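Local structure of glucose-6-phosphate 1-dehydrogenase (Kluyveromyces lactis, 7E6I) at residues Y33-L38 against N408-E413; G186-K191 against E404-Y409; H282-I287 against A476-T481. The protein catalyses the NADP-dependent oxidation of glucose 6-phosphate to 6-phosphogluconolactone, the rate-limiting first step of the oxidative pentose phosphate pathway. All coordinates share one frame; numbering follows the deposited sequence.

How the contacts relate
Contacts 1 and 2 are neighbours, their centres about 12 Å apart, and both draw their second segment from the stretch of chain running from helix 403-406 toward helix 414-423, sharing Asn408 and Tyr409. Each ties the coenzyme-binding domain to the C-terminal domain. They touch through Ile411 of contact 1, whose CG1 lies 3.8 Å from CG of Tyr406 and whose CG2 lies 4.0 Å from CB of Glu188. Contact 2 reaches the bound glucose 6-phosphate through Lys187, on the side of its segment turned from Tyr406. Contact 3 joins two parts of the C-terminal domain, its centre about 32 Å from that of contact 2 and about 42 Å from that of contact 1, and touches neither.

Contact 1: Y33-L38 against N408-E413; sequences YREGYL and NYWIPE
The indole of Trp410 stacks against a glutamate: CG of Glu35 sits over one face, 3.7 Å from the centroid of the five-membered ring, in a CH-pi contact, and the carboxylate beyond it lies nearly flat on the ring system, the two planes only 16° apart. A bend at chi2 (-80°) folds the glutamate chain so that CD and OE1 follow the indole toward its six-membered ring. OE1 is held there by Arg34, which grips this one oxygen side-on in a salt bridge, through NE at 3.0 Å and NH2 at 3.2 Å; the NE bond arrives from above the carboxylate plane, whereas NH2 uses the anti lone pair. NH2 also lies 3.2 Å from CZ3 of Trp410, which meets the edge of a guanidinium standing almost perpendicular to the indole. The remaining guanidinium nitrogen, NH1, is bonded to the carbonyl of Lys66. Arg34 and Glu35 stand at the end of helix 19-34 in the Rossmann-type NADP-binding domain, closed by a Schellman motif with Gly36 at positive phi as C-prime and Tyr37 N bonded back to Leu32 O. The turn presents Tyr37 to the same tryptophan, with CE2 4.1 Å from CD1. Pro412 N lies over the indole face opposite Glu35, so the chain leaving Trp410 folds back beneath its own ring, just before helix 414-423 of the C-terminal domain.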
loop_
_atom_site.group_PDB
_atom_site.type_symbol
_atom_site.label_atom_id
_atom_site.label_comp_id
_atom_site.label_asym_id
_atom_site.label_seq_id
_atom_site.Cartn_x
_atom_site.Cartn_y
_atom_site.Cartn_z
ATOM N N TYR A 33 -17.768 11.917 -2.465
ATOM C CA TYR A 33 -19.014 12.681 -2.512
ATOM C C TYR A 33 -19.122 13.462 -3.816
ATOM O O TYR A 33 -20.155 13.421 -4.498
ATOM C CB TYR A 33 -19.113 13.626 -1.305
ATOM C CG TYR A 33 -20.353 14.500 -1.345
ATOM C CD1 TYR A 33 -21.581 14.016 -0.896
ATOM C CD2 TYR A 33 -20.309 15.798 -1.853
ATOM C CE1 TYR A 33 -22.730 14.808 -0.942
ATOM C CE2 TYR A 33 -21.453 16.589 -1.908
ATOM C CZ TYR A 33 -22.655 16.085 -1.447
ATOM O OH TYR A 33 -23.792 16.856 -1.488
ATOM N N ARG A 34 -18.043 14.159 -4.182
ATOM C CA ARG A 34 -18.036 15.008 -5.366
ATOM C C ARG A 34 -18.393 14.230 -6.625
ATOM O O ARG A 34 -19.061 14.760 -7.519
ATOM C CB ARG A 34 -16.663 15.657 -5.489
ATOM C CG ARG A 34 -16.393 16.376 -6.770
ATOM C CD ARG A 34 -14.897 16.582 -6.960
ATOM N NE ARG A 34 -14.242 15.342 -7.363
ATOM C CZ ARG A 34 -13.057 14.933 -6.923
ATOM N NH1 ARG A 34 -12.365 15.661 -6.054
ATOM N NH2 ARG A 34 -12.564 13.784 -7.355
ATOM N N GLU A 35 -17.985 12.968 -6.706
ATOM C CA GLU A 35 -18.278 12.142 -7.863
ATOM C C GLU A 35 -19.518 11.282 -7.661
ATOM O O GLU A 35 -19.783 10.386 -8.465
ATOM C CB GLU A 35 -17.062 11.286 -8.199
ATOM C CG GLU A 35 -15.771 12.097 -8.289
ATOM C CD GLU A 35 -15.623 12.829 -9.618
ATOM O OE1 GLU A 35 -14.660 13.615 -9.759
ATOM O OE2 GLU A 35 -16.464 12.606 -10.522
ATOM N N GLY A 36 -20.290 11.537 -6.614
ATOM C CA GLY A 36 -21.570 10.874 -6.493
ATOM C C GLY A 36 -21.527 9.495 -5.891
ATOM O O GLY A 36 -22.456 8.714 -6.099
ATOM N N TYR A 37 -20.489 9.172 -5.123
ATOM C CA TYR A 37 -20.374 7.855 -4.512
ATOM C C TYR A 37 -20.455 7.904 -2.995
ATOM O O TYR A 37 -20.190 6.888 -2.340
ATOM C CB TYR A 37 -19.078 7.184 -4.955
ATOM C CG TYR A 37 -19.132 6.762 -6.396
ATOM C CD1 TYR A 37 -19.741 5.566 -6.761
ATOM C CD2 TYR A 37 -18.593 7.562 -7.398
ATOM C CE1 TYR A 37 -19.798 5.170 -8.079
ATOM C CE2 TYR A 37 -18.651 7.181 -8.722
ATOM C CZ TYR A 37 -19.256 5.982 -9.061
ATOM O OH TYR A 37 -19.322 5.589 -10.382
ATOM N N LEU A 38 -20.811 9.053 -2.419
ATOM C CA LEU A 38 -21.097 9.172 -0.994
ATOM C C LEU A 38 -22.515 9.704 -0.839
ATOM O O LEU A 38 -22.823 10.809 -1.305
ATOM C CB LEU A 38 -20.088 10.084 -0.285
ATOM C CG LEU A 38 -20.085 9.975 1.245
ATOM C CD1 LEU A 38 -19.794 8.560 1.714
ATOM C CD2 LEU A 38 -19.084 10.943 1.833
ATOM N N ASN A 408 -11.038 9.495 -19.902
ATOM C CA ASN A 408 -12.469 9.242 -20.027
ATOM C C ASN A 408 -13.129 8.899 -18.697
ATOM O O ASN A 408 -14.280 9.282 -18.465
ATOM C CB ASN A 408 -12.703 8.101 -21.032
ATOM C CG ASN A 408 -14.181 7.750 -21.219
ATOM O OD1 ASN A 408 -14.888 7.400 -20.268
ATOM N ND2 ASN A 408 -14.646 7.825 -22.461
ATOM N N TYR A 409 -12.436 8.178 -17.818
ATOM C CA TYR A 409 -13.013 7.716 -16.564
ATOM C C TYR A 409 -12.524 8.559 -15.383
ATOM O O TYR A 409 -11.578 9.343 -15.478
ATOM C CB TYR A 409 -12.674 6.238 -16.320
ATOM C CG TYR A 409 -13.347 5.226 -17.233
ATOM C CD1 TYR A 409 -12.913 5.042 -18.548
ATOM C CD2 TYR A 409 -14.383 4.419 -16.764
ATOM C CE1 TYR A 409 -13.508 4.100 -19.382
ATOM C CE2 TYR A 409 -14.987 3.474 -17.588
ATOM C CZ TYR A 409 -14.546 3.319 -18.899
ATOM O OH TYR A 409 -15.140 2.387 -19.727
ATOM N N TRP A 410 -13.198 8.372 -14.251
ATOM C CA TRP A 410 -12.790 8.938 -12.969
ATOM C C TRP A 410 -11.911 7.913 -12.263
ATOM O O TRP A 410 -12.379 6.824 -11.917
ATOM C CB TRP A 410 -14.031 9.297 -12.155
ATOM C CG TRP A 410 -14.009 9.109 -10.644
ATOM C CD1 TRP A 410 -14.875 8.334 -9.889
ATOM C CD2 TRP A 410 -13.158 9.764 -9.716
ATOM N NE1 TRP A 410 -14.574 8.446 -8.553
ATOM C CE2 TRP A 410 -13.525 9.318 -8.419
ATOM C CE3 TRP A 410 -12.103 10.659 -9.848
ATOM C CZ2 TRP A 410 -12.882 9.751 -7.282
ATOM C CZ3 TRP A 410 -11.461 11.081 -8.721
ATOM C CH2 TRP A 410 -11.853 10.635 -7.449
ATOM N N ILE A 411 -10.635 8.245 -12.085
ATOM C CA ILE A 411 -9.694 7.368 -11.395
ATOM C C ILE A 411 -9.524 7.853 -9.959
ATOM O O ILE A 411 -8.821 8.842 -9.709
ATOM C CB ILE A 411 -8.339 7.307 -12.120
ATOM C CG1 ILE A 411 -8.503 6.728 -13.529
ATOM C CG2 ILE A 411 -7.339 6.460 -11.322
ATOM C CD1 ILE A 411 -9.519 5.623 -13.627
ATOM N N PRO A 412 -10.138 7.181 -8.992
ATOM C CA PRO A 412 -10.019 7.601 -7.595
ATOM C C PRO A 412 -8.597 7.481 -7.072
ATOM O O PRO A 412 -7.784 6.697 -7.564
ATOM C CB PRO A 412 -10.946 6.630 -6.860
ATOM C CG PRO A 412 -10.996 5.447 -7.747
ATOM C CD PRO A 412 -10.946 5.961 -9.139
ATOM N N GLU A 413 -8.316 8.271 -6.040
ATOM C CA GLU A 413 -7.127 8.085 -5.224
ATOM C C GLU A 413 -7.255 6.824 -4.371
ATOM O O GLU A 413 -8.355 6.308 -4.137
ATOM C CB GLU A 413 -6.909 9.297 -4.315
ATOM C CG GLU A 413 -6.656 10.579 -5.062
ATOM C CD GLU A 413 -5.183 10.821 -5.286
ATOM O OE1 GLU A 413 -4.386 9.874 -5.079
ATOM O OE2 GLU A 413 -4.823 11.954 -5.677
#

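Contact 2: G186-K191 against E404-Y409; sequences GKEMVK and ERYKNY. With BG6 (6-O-phosphono-beta-D-glucopyranose), chain B.
Lys187 serves the substrate and makes no contact with the 404-409 segment: its chain runs extended to CE, bends at chi4 (-88°), and NZ donates a hydrogen bond of 2.6 Å to phosphate oxygen O3P of the bound glucose 6-phosphate. OE1 of Gln373 accepts a second hydrogen bond from the same ammonium group, and the ring of Tyr184 makes a cation-pi contact with it. Lys187 is also the N-cap of the short helix 188-191, so this helix starts at the substrate pocket, and its first two residues, Glu188 and Met189, touch Tyr406 of the C-terminal domain. Glu188 and Tyr406 extend toward each other from opposite directions, the carboxylate and phenol planes 85° apart. CG of Glu188 lies 3.3 Å from OH of Tyr406, and OE2 of Glu188 stands equally close to that hydroxyl. An alanine in place of Glu188 would remove both approaches and is likely to leave the Tyr406 phenol freer to shift. Met189, bent at both chi2 and chi3, brings CE to 3.9 Å from Tyr406 OH, crossing the tyrosine at about a right angle. The methionine also packs on Ile370 and Ile372 of strand 367-373, while the Tyr406 ring meets that of Tyr402.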
loop_
_atom_site.group_PDB
_atom_site.type_symbol
_atom_site.label_atom_id
_atom_site.label_comp_id
_atom_site.label_asym_id
_atom_site.label_seq_id
_atom_site.Cartn_x
_atom_site.Cartn_y
_atom_site.Cartn_z
ATOM N N GLY A 186 -5.046 0.188 -2.851
ATOM C CA GLY A 186 -6.075 1.018 -3.449
ATOM C C GLY A 186 -5.655 1.722 -4.727
ATOM O O GLY A 186 -6.453 2.463 -5.309
ATOM N N LYS A 187 -4.408 1.513 -5.164
ATOM C CA LYS A 187 -3.903 2.141 -6.379
ATOM C C LYS A 187 -4.448 1.435 -7.612
ATOM O O LYS A 187 -4.521 0.204 -7.661
ATOM C CB LYS A 187 -2.378 2.107 -6.403
ATOM C CG LYS A 187 -1.711 2.969 -5.345
ATOM C CD LYS A 187 -0.197 2.952 -5.496
ATOM C CE LYS A 187 0.473 3.662 -4.331
ATOM N NZ LYS A 187 0.642 5.137 -4.554
ATOM N N GLU A 188 -4.821 2.229 -8.620
ATOM C CA GLU A 188 -5.535 1.698 -9.777
ATOM C C GLU A 188 -4.777 0.538 -10.405
ATOM O O GLU A 188 -5.337 -0.539 -10.617
ATOM C CB GLU A 188 -5.767 2.816 -10.792
ATOM C CG GLU A 188 -6.199 2.359 -12.171
ATOM C CD GLU A 188 -7.633 1.819 -12.222
ATOM O OE1 GLU A 188 -8.406 2.047 -11.264
ATOM O OE2 GLU A 188 -7.986 1.159 -13.234
ATOM N N MET A 189 -3.481 0.720 -10.658
ATOM C CA MET A 189 -2.740 -0.320 -11.364
ATOM C C MET A 189 -2.497 -1.537 -10.480
ATOM O O MET A 189 -2.437 -2.663 -10.986
ATOM C CB MET A 189 -1.420 0.237 -11.902
ATOM C CG MET A 189 -0.693 -0.707 -12.854
ATOM S SD MET A 189 -1.519 -0.905 -14.460
ATOM C CE MET A 189 -2.031 0.770 -14.760
ATOM N N VAL A 190 -2.362 -1.354 -9.165
ATOM C CA VAL A 190 -2.287 -2.529 -8.309
ATOM C C VAL A 190 -3.585 -3.332 -8.396
ATOM O O VAL A 190 -3.560 -4.569 -8.455
ATOM C CB VAL A 190 -1.952 -2.125 -6.861
ATOM C CG1 VAL A 190 -1.916 -3.361 -5.956
ATOM C CG2 VAL A 190 -0.611 -1.408 -6.822
ATOM N N LYS A 191 -4.740 -2.643 -8.451
ATOM C CA LYS A 191 -6.027 -3.335 -8.519
ATOM C C LYS A 191 -6.248 -4.063 -9.843
ATOM O O LYS A 191 -7.042 -5.004 -9.887
ATOM C CB LYS A 191 -7.178 -2.355 -8.270
ATOM C CG LYS A 191 -7.241 -1.836 -6.838
ATOM C CD LYS A 191 -8.560 -1.105 -6.543
ATOM C CE LYS A 191 -8.661 0.226 -7.285
ATOM N NZ LYS A 191 -10.074 0.715 -7.336
ATOM N N GLU A 404 -4.670 6.801 -22.289
ATOM C CA GLU A 404 -5.735 6.662 -23.278
ATOM C C GLU A 404 -7.103 6.642 -22.607
ATOM O O GLU A 404 -7.887 7.588 -22.729
ATOM C CB GLU A 404 -5.562 5.375 -24.091
ATOM C CG GLU A 404 -4.407 5.363 -25.071
ATOM C CD GLU A 404 -3.914 3.949 -25.348
ATOM O OE1 GLU A 404 -2.678 3.728 -25.348
ATOM O OE2 GLU A 404 -4.770 3.054 -25.555
ATOM N N ARG A 405 -7.372 5.584 -21.852
ATOM C CA ARG A 405 -8.699 5.353 -21.301
ATOM C C ARG A 405 -9.004 6.195 -20.066
ATOM O O ARG A 405 -10.181 6.386 -19.739
ATOM C CB ARG A 405 -8.824 3.870 -20.979
ATOM C CG ARG A 405 -8.183 3.052 -22.069
ATOM C CD ARG A 405 -8.574 1.588 -21.989
ATOM N NE ARG A 405 -8.095 0.932 -20.787
ATOM C CZ ARG A 405 -8.688 -0.136 -20.255
ATOM N NH1 ARG A 405 -9.752 -0.671 -20.838
ATOM N NH2 ARG A 405 -8.231 -0.710 -19.168
ATOM N N TYR A 406 -7.985 6.707 -19.373
ATOM C CA TYR A 406 -8.238 7.354 -18.088
ATOM C C TYR A 406 -8.717 8.791 -18.251
ATOM O O TYR A 406 -9.406 9.305 -17.364
ATOM C CB TYR A 406 -6.988 7.308 -17.199
ATOM C CG TYR A 406 -6.620 5.912 -16.720
ATOM C CD1 TYR A 406 -7.429 4.815 -17.022
ATOM C CD2 TYR A 406 -5.463 5.685 -15.973
ATOM C CE1 TYR A 406 -7.099 3.528 -16.597
ATOM C CE2 TYR A 406 -5.121 4.396 -15.537
ATOM C CZ TYR A 406 -5.948 3.318 -15.853
ATOM O OH TYR A 406 -5.650 2.021 -15.441
ATOM N N LYS A 407 -8.381 9.451 -19.365
ATOM C CA LYS A 407 -8.953 10.764 -19.646
ATOM C C LYS A 407 -10.466 10.701 -19.839
ATOM O O LYS A 407 -11.111 11.754 -19.922
ATOM C CB LYS A 407 -8.288 11.388 -20.884
ATOM C CG LYS A 407 -6.845 11.862 -20.667
ATOM C CD LYS A 407 -5.887 11.330 -21.734
ATOM C CE LYS A 407 -4.550 12.074 -21.734
ATOM N NZ LYS A 407 -4.115 12.507 -20.368
ATOM N N ASN A 408 -11.038 9.495 -19.902
ATOM C CA ASN A 408 -12.469 9.242 -20.027
ATOM C C ASN A 408 -13.129 8.899 -18.697
ATOM O O ASN A 408 -14.280 9.282 -18.465
ATOM C CB ASN A 408 -12.703 8.101 -21.032
ATOM C CG ASN A 408 -14.181 7.750 -21.219
ATOM O OD1 ASN A 408 -14.888 7.400 -20.268
ATOM N ND2 ASN A 408 -14.646 7.825 -22.461
ATOM N N TYR A 409 -12.436 8.178 -17.818
ATOM C CA TYR A 409 -13.013 7.716 -16.564
ATOM C C TYR A 409 -12.524 8.559 -15.383
ATOM O O TYR A 409 -11.578 9.343 -15.478
ATOM C CB TYR A 409 -12.674 6.238 -16.320
ATOM C CG TYR A 409 -13.347 5.226 -17.233
ATOM C CD1 TYR A 409 -12.913 5.042 -18.548
ATOM C CD2 TYR A 409 -14.383 4.419 -16.764
ATOM C CE1 TYR A 409 -13.508 4.100 -19.382
ATOM C CE2 TYR A 409 -14.987 3.474 -17.588
ATOM C CZ TYR A 409 -14.546 3.319 -18.899
ATOM O OH TYR A 409 -15.140 2.387 -19.727
HETATM C C1 BG6 B . 4.706 5.253 3.130
HETATM C C2 BG6 B . 6.179 5.337 3.531
HETATM O O1 BG6 B . 4.079 4.123 3.592
HETATM O O5 BG6 B . 4.608 5.227 1.634
HETATM C C3 BG6 B . 6.845 6.517 2.914
HETATM O O2 BG6 B . 6.329 5.391 4.956
HETATM C C4 BG6 B . 6.755 6.470 1.424
HETATM O O3 BG6 B . 8.255 6.538 3.263
HETATM C C5 BG6 B . 5.295 6.362 0.978
HETATM O O4 BG6 B . 7.370 7.650 0.891
HETATM C C6 BG6 B . 5.142 6.137 -0.501
HETATM O O6 BG6 B . 3.758 6.040 -0.782
HETATM P P BG6 B . 3.222 6.588 -2.255
HETATM O O1P BG6 B . 4.117 5.833 -3.219
HETATM O O2P BG6 B . 3.416 8.080 -2.316
HETATM O O3P BG6 B . 1.742 6.296 -2.500
#

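Contact 3: H282-I287 against A476-T481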
loop_
_atom_site.group_PDB
_atom_site.type_symbol
_atom_site.label_atom_id
_atom_site.label_comp_id
_atom_site.label_asym_id
_atom_site.label_seq_id
_atom_site.Cartn_x
_atom_site.Cartn_y
_atom_site.Cartn_z
ATOM N N HIS A 282 20.041 -14.212 4.600
ATOM C CA HIS A 282 20.574 -12.922 5.045
ATOM C C HIS A 282 21.816 -12.484 4.278
ATOM O O HIS A 282 22.222 -11.321 4.402
ATOM C CB HIS A 282 20.896 -12.954 6.540
ATOM C CG HIS A 282 19.715 -13.280 7.399
ATOM N ND1 HIS A 282 19.829 -13.607 8.731
ATOM C CD2 HIS A 282 18.393 -13.331 7.112
ATOM C CE1 HIS A 282 18.630 -13.854 9.229
ATOM N NE2 HIS A 282 17.740 -13.684 8.270
ATOM N N ASP A 283 22.426 -13.380 3.505
ATOM C CA ASP A 283 23.521 -13.004 2.631
ATOM C C ASP A 283 23.051 -12.534 1.265
ATOM O O ASP A 283 23.779 -11.794 0.599
ATOM C CB ASP A 283 24.483 -14.178 2.437
ATOM C CG ASP A 283 25.454 -14.332 3.596
ATOM O OD1 ASP A 283 26.108 -13.327 3.978
ATOM O OD2 ASP A 283 25.557 -15.462 4.122
ATOM N N ASP A 284 21.861 -12.942 0.827
ATOM C CA ASP A 284 21.380 -12.593 -0.505
ATOM C C ASP A 284 20.721 -11.214 -0.486
ATOM O O ASP A 284 19.542 -11.046 -0.795
ATOM C CB ASP A 284 20.420 -13.657 -1.019
ATOM C CG ASP A 284 20.077 -13.450 -2.464
ATOM O OD1 ASP A 284 20.904 -12.805 -3.148
ATOM O OD2 ASP A 284 18.999 -13.906 -2.907
ATOM N N ILE A 285 21.531 -10.213 -0.160
ATOM C CA ILE A 285 21.053 -8.890 0.225
ATOM C C ILE A 285 22.026 -7.820 -0.258
ATOM O O ILE A 285 23.230 -8.053 -0.372
ATOM C CB ILE A 285 20.875 -8.850 1.753
ATOM C CG1 ILE A 285 19.404 -8.784 2.078
ATOM C CG2 ILE A 285 21.702 -7.755 2.443
ATOM C CD1 ILE A 285 18.901 -10.114 2.524
ATOM N N LEU A 286 21.489 -6.646 -0.572
ATOM C CA LEU A 286 22.289 -5.497 -0.991
ATOM C C LEU A 286 21.746 -4.286 -0.251
ATOM O O LEU A 286 20.611 -3.869 -0.482
ATOM C CB LEU A 286 22.226 -5.289 -2.498
ATOM C CG LEU A 286 23.439 -4.678 -3.198
ATOM C CD1 LEU A 286 23.047 -3.462 -4.033
ATOM C CD2 LEU A 286 24.518 -4.309 -2.202
ATOM N N ILE A 287 22.553 -3.725 0.633
ATOM C CA ILE A 287 22.110 -2.788 1.655
ATOM C C ILE A 287 22.916 -1.504 1.507
ATOM O O ILE A 287 24.141 -1.552 1.344
ATOM C CB ILE A 287 22.255 -3.446 3.043
ATOM C CG1 ILE A 287 20.884 -3.604 3.678
ATOM C CG2 ILE A 287 23.295 -2.838 3.927
ATOM C CD1 ILE A 287 20.059 -4.547 2.871
ATOM N N ALA A 476 21.833 -9.481 -12.174
ATOM C CA ALA A 476 22.300 -10.537 -13.063
ATOM C C ALA A 476 22.542 -11.835 -12.312
ATOM O O ALA A 476 22.427 -12.912 -12.895
ATOM C CB ALA A 476 23.561 -10.082 -13.798
ATOM N N ASP A 477 22.842 -11.752 -11.028
ATOM C CA ASP A 477 22.920 -12.928 -10.177
ATOM C C ASP A 477 21.557 -13.521 -9.868
ATOM O O ASP A 477 21.485 -14.641 -9.356
ATOM C CB ASP A 477 23.588 -12.547 -8.862
ATOM C CG ASP A 477 24.694 -13.468 -8.486
ATOM O OD1 ASP A 477 24.501 -14.706 -8.561
ATOM O OD2 ASP A 477 25.757 -12.934 -8.102
ATOM N N HIS A 478 20.477 -12.789 -10.120
ATOM C CA HIS A 478 19.130 -13.272 -9.844
ATOM C C HIS A 478 18.340 -13.456 -11.130
ATOM O O HIS A 478 17.134 -13.202 -11.190
ATOM C CB HIS A 478 18.409 -12.334 -8.887
ATOM C CG HIS A 478 18.951 -12.393 -7.501
ATOM N ND1 HIS A 478 20.171 -11.846 -7.165
ATOM C CD2 HIS A 478 18.475 -12.980 -6.380
ATOM C CE1 HIS A 478 20.408 -12.068 -5.884
ATOM N NE2 HIS A 478 19.399 -12.767 -5.388
ATOM N N GLY A 479 19.030 -13.892 -12.176
ATOM C CA GLY A 479 18.369 -14.352 -13.374
ATOM C C GLY A 479 18.016 -13.286 -14.373
ATOM O O GLY A 479 17.415 -13.610 -15.405
ATOM N N TYR A 480 18.362 -12.031 -14.122
ATOM C CA TYR A 480 18.077 -11.002 -15.109
ATOM C C TYR A 480 19.171 -10.954 -16.173
ATOM O O TYR A 480 20.361 -10.842 -15.867
ATOM C CB TYR A 480 17.916 -9.638 -14.459
ATOM C CG TYR A 480 17.346 -8.655 -15.437
ATOM C CD1 TYR A 480 15.975 -8.616 -15.687
ATOM C CD2 TYR A 480 18.169 -7.797 -16.151
ATOM C CE1 TYR A 480 15.439 -7.733 -16.595
ATOM C CE2 TYR A 480 17.639 -6.906 -17.062
ATOM C CZ TYR A 480 16.269 -6.881 -17.278
ATOM O OH TYR A 480 15.726 -6.007 -18.184
ATOM N N THR A 481 18.760 -11.030 -17.427
ATOM C CA THR A 481 19.668 -11.016 -18.562
ATOM C C THR A 481 19.635 -9.610 -19.145
ATOM O O THR A 481 18.581 -9.139 -19.588
ATOM C CB THR A 481 19.244 -12.073 -19.581
ATOM O OG1 THR A 481 19.647 -13.358 -19.100
ATOM C CG2 THR A 481 19.875 -11.823 -20.955
#
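Neither backbone approaches the other closely: the nearest alpha carbons, those of Asp284 and His478, are 9.6 Å apart. Asp284 is the centre of an inverse gamma turn that leads into strand 285-291 of the large mixed sheet of the C-terminal domain, and its backbone is hydrogen-bonded to Gly320. On the other side, a type I beta turn from Ala476 to Gly479 carries the chain out of the end of helix 471-476, and Gly479 takes up positive phi. Two side chains span the gap from opposite directions. With CG of Asp284 anti to the backbone N (chi1 -171°), the carboxylate reaches out to the imidazole and lies almost exactly in its plane, 1° apart. NE2 of His478 donates to OD2 of Asp284 at 2.8 Å in a nearly straight bond (169°), which OD2 accepts on its syn lone pair. The other ring nitrogen, ND1, is hydrogen-bonded to the carbonyl of Phe474, whose own ring stacks on the imidazole. Since ND1 meets a carbonyl and NE2 a carboxylate, both nitrogens face acceptors, an arrangement consistent with a doubly protonated, positively charged imidazole that the aspartate would stabilise, joining the turn that leads into strand 285-291 to the turn at the end of helix 471-476.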